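Local structure of hemolysin BL lytic component L1 (Bacillus cereus, 7NMQ) at residues A[195-200]-A[246-251]. The protein probably acts as one of the lytic components of the tripartite pore-forming enterotoxin hemolysin BL, a member of the alpha-helical ClyA-like toxins. Numbering follows the deposited sequence.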
ATOM      1  N   LEU A 195      -6.219  -8.058  -5.700  1.00 11.32           N
ATOM      2  CA  LEU A 195      -5.052  -7.198  -5.986  1.00 13.02           C
ATOM      3  C   LEU A 195      -4.102  -7.883  -6.967  1.00 12.76           C
ATOM      4  O   LEU A 195      -3.527  -7.199  -7.829  1.00 14.44           O
ATOM      5  CB  LEU A 195      -4.316  -6.862  -4.691  1.00 15.68           C
ATOM      6  CG  LEU A 195      -5.068  -5.954  -3.741  1.00 19.32           C
ATOM      7  CD1 LEU A 195      -4.284  -5.752  -2.464  1.00 21.61           C
ATOM      8  CD2 LEU A 195      -5.416  -4.645  -4.393  1.00 21.86           C
ATOM      9  N   ALA A 196      -3.962  -9.184  -6.861  1.00 12.41           N
ATOM     10  CA  ALA A 196      -3.106  -9.970  -7.767  1.00 12.57           C
ATOM     11  C   ALA A 196      -3.607  -9.822  -9.205  1.00 12.97           C
ATOM     12  O   ALA A 196      -2.803  -9.638 -10.151  1.00 15.22           O
ATOM     13  CB  ALA A 196      -3.013 -11.393  -7.337  1.00 13.96           C
ATOM     14  N   TRP A 197      -4.924  -9.877  -9.368  1.00 11.91           N
ATOM     15  CA  TRP A 197      -5.518  -9.747 -10.710  1.00 12.13           C
ATOM     16  C   TRP A 197      -5.281  -8.329 -11.206  1.00 12.30           C
ATOM     17  O   TRP A 197      -4.975  -8.131 -12.389  1.00 13.44           O
ATOM     18  CB  TRP A 197      -7.020 -10.086 -10.652  1.00 12.99           C
ATOM     19  CG  TRP A 197      -7.726  -9.742 -11.930  1.00 14.70           C
ATOM     20  CD1 TRP A 197      -7.633 -10.432 -13.100  1.00 15.11           C
ATOM     21  CD2 TRP A 197      -8.643  -8.649 -12.162  1.00 15.25           C
ATOM     22  NE1 TRP A 197      -8.367  -9.804 -14.066  1.00 17.10           N
ATOM     23  CE2 TRP A 197      -9.034  -8.735 -13.519  1.00 16.83           C
ATOM     24  CE3 TRP A 197      -9.145  -7.595 -11.377  1.00 17.22           C
ATOM     25  CZ2 TRP A 197      -9.869  -7.788 -14.101  1.00 18.33           C
ATOM     26  CZ3 TRP A 197     -10.033  -6.694 -11.939  1.00 18.00           C
ATOM     27  CH2 TRP A 197     -10.364  -6.783 -13.292  1.00 19.78           C
ATOM     28  N   SER A 198      -5.444  -7.325 -10.349  0.50 12.91           N
ATOM     29  CA  SER A 198      -5.345  -5.914 -10.810  0.50 14.28           C
ATOM     30  C   SER A 198      -3.887  -5.598 -11.176  0.50 15.34           C
ATOM     31  O   SER A 198      -3.653  -4.921 -12.214  0.50 17.06           O
ATOM     32  CB  SER A 198      -5.869  -4.974  -9.775  0.50 15.74           C
ATOM     33  OG  SER A 198      -5.077  -5.040  -8.618  0.50 18.26           O
ATOM     34  N   ILE A 199      -2.928  -6.069 -10.379  1.00 15.14           N
ATOM     35  CA  ILE A 199      -1.483  -5.886 -10.709  1.00 17.64           C
ATOM     36  C   ILE A 199      -1.117  -6.666 -11.977  1.00 16.80           C
ATOM     37  O   ILE A 199      -0.317  -6.146 -12.774  1.00 18.84           O
ATOM     38  CB  ILE A 199      -0.645  -6.271  -9.483  1.00 19.25           C
ATOM     39  CG1 ILE A 199      -0.830  -5.208  -8.392  1.00 22.29           C
ATOM     40  CG2 ILE A 199       0.827  -6.438  -9.857  1.00 22.69           C
ATOM     41  CD1 ILE A 199      -0.355  -5.613  -7.023  1.00 26.33           C
ATOM     42  N   GLY A 200      -1.685  -7.845 -12.148  1.00 16.65           N
ATOM     43  CA  GLY A 200      -1.438  -8.742 -13.288  1.00 18.07           C
ATOM     44  C   GLY A 200      -1.855  -8.090 -14.601  1.00 17.71           C
ATOM     45  O   GLY A 200      -1.442  -8.553 -15.645  1.00 21.44           O
ATOM     46  N   THR A 246     -13.644 -11.521 -18.484  1.00 17.27           N
ATOM     47  CA  THR A 246     -12.795 -12.700 -18.779  1.00 17.06           C
ATOM     48  C   THR A 246     -12.930 -13.705 -17.636  1.00 14.78           C
ATOM     49  O   THR A 246     -13.360 -13.312 -16.534  1.00 15.38           O
ATOM     50  CB  THR A 246     -11.331 -12.310 -18.997  1.00 18.70           C
ATOM     51  OG1 THR A 246     -10.774 -11.825 -17.781  1.00 18.26           O
ATOM     52  CG2 THR A 246     -11.177 -11.326 -20.141  1.00 22.45           C
ATOM     53  N   ALA A 247     -12.409 -14.915 -17.800  1.00 15.85           N
ATOM     54  CA  ALA A 247     -12.447 -15.886 -16.682  1.00 14.59           C
ATOM     55  C   ALA A 247     -11.732 -15.276 -15.464  1.00 13.54           C
ATOM     56  O   ALA A 247     -12.218 -15.414 -14.332  1.00 13.42           O
ATOM     57  CB  ALA A 247     -11.783 -17.180 -17.076  1.00 15.45           C
ATOM     58  N   ALA A 248     -10.576 -14.635 -15.655  1.00 13.85           N
ATOM     59  CA  ALA A 248      -9.788 -14.090 -14.535  1.00 12.94           C
ATOM     60  C   ALA A 248     -10.554 -12.932 -13.904  1.00 12.14           C
ATOM     61  O   ALA A 248     -10.529 -12.779 -12.663  1.00 11.87           O
ATOM     62  CB  ALA A 248      -8.416 -13.649 -14.969  1.00 14.54           C
ATOM     63  N   GLY A 249     -11.237 -12.116 -14.716  1.00 12.86           N
ATOM     64  CA  GLY A 249     -12.046 -11.020 -14.171  1.00 12.81           C
ATOM     65  C   GLY A 249     -13.231 -11.529 -13.365  1.00 12.24           C
ATOM     66  O   GLY A 249     -13.528 -10.968 -12.320  1.00 12.73           O
ATOM     67  N   VAL A 250     -13.873 -12.563 -13.826  1.00 12.69           N
ATOM     68  CA  VAL A 250     -14.996 -13.206 -13.104  1.00 13.30           C
ATOM     69  C   VAL A 250     -14.489 -13.767 -11.782  1.00 12.62           C
ATOM     70  O   VAL A 250     -15.118 -13.590 -10.726  1.00 13.49           O
ATOM     71  CB  VAL A 250     -15.627 -14.272 -13.989  1.00 14.33           C
ATOM     72  CG1 VAL A 250     -16.613 -15.140 -13.219  1.00 16.33           C
ATOM     73  CG2 VAL A 250     -16.317 -13.551 -15.150  1.00 14.82           C
ATOM     74  N   THR A 251     -13.327 -14.380 -11.768  1.00 12.08           N
ATOM     75  CA  THR A 251     -12.719 -14.915 -10.535  1.00 11.82           C
ATOM     76  C   THR A 251     -12.448 -13.757  -9.582  1.00 11.57           C
ATOM     77  O   THR A 251     -12.719 -13.858  -8.357  1.00 11.74           O
ATOM     78  CB  THR A 251     -11.461 -15.725 -10.860  1.00 13.32           C
ATOM     79  OG1 THR A 251     -11.925 -16.892 -11.532  1.00 14.21           O
ATOM     80  CG2 THR A 251     -10.678 -16.096  -9.619  1.00 13.24           C
TER
HETATM   81  O   HOH W   1      -8.355 -10.275 -16.934  1.00 30.52           O
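Segment 195-200, on helix 173-200, and segment 246-251, at the start of helix 247-272, approach most closely at W197 and A248, whose CA atoms lie 7.2 Å apart. W197 is the one side chain of its segment that makes the contact. Its CG is anti to the backbone N (chi1 170°), and the CB points at the other helix. The indole lies over the backbone of A248 and G249. G249 CA lies 3.5 Å above the plane of the W197 ring, nearer its edge than its centre. W197 CE2 is 3.8 Å from G249 CA. The five-membered end meets A248: W197 CD1 is 3.8 Å from A248 CB, and A248 O lies over one ring face. W197 NE1 donates to a water at 2.9 Å, in the ring plane. That water donates to T246 OG1 at 3.0 Å. T246 is the N-cap of its helix, and its OG1 also accepts from G249 N at 3.1 Å (angle 158°) and hydrogen-bonds G243 O. The W197 side chain also touches I242, L244 and V209. Helix 203-216 and a two-stranded hairpin lie between the joined helices. W197 and A248 each fall in one of two predicted transmembrane segments, consistent with the hydrophobic head of ClyA-like toxins.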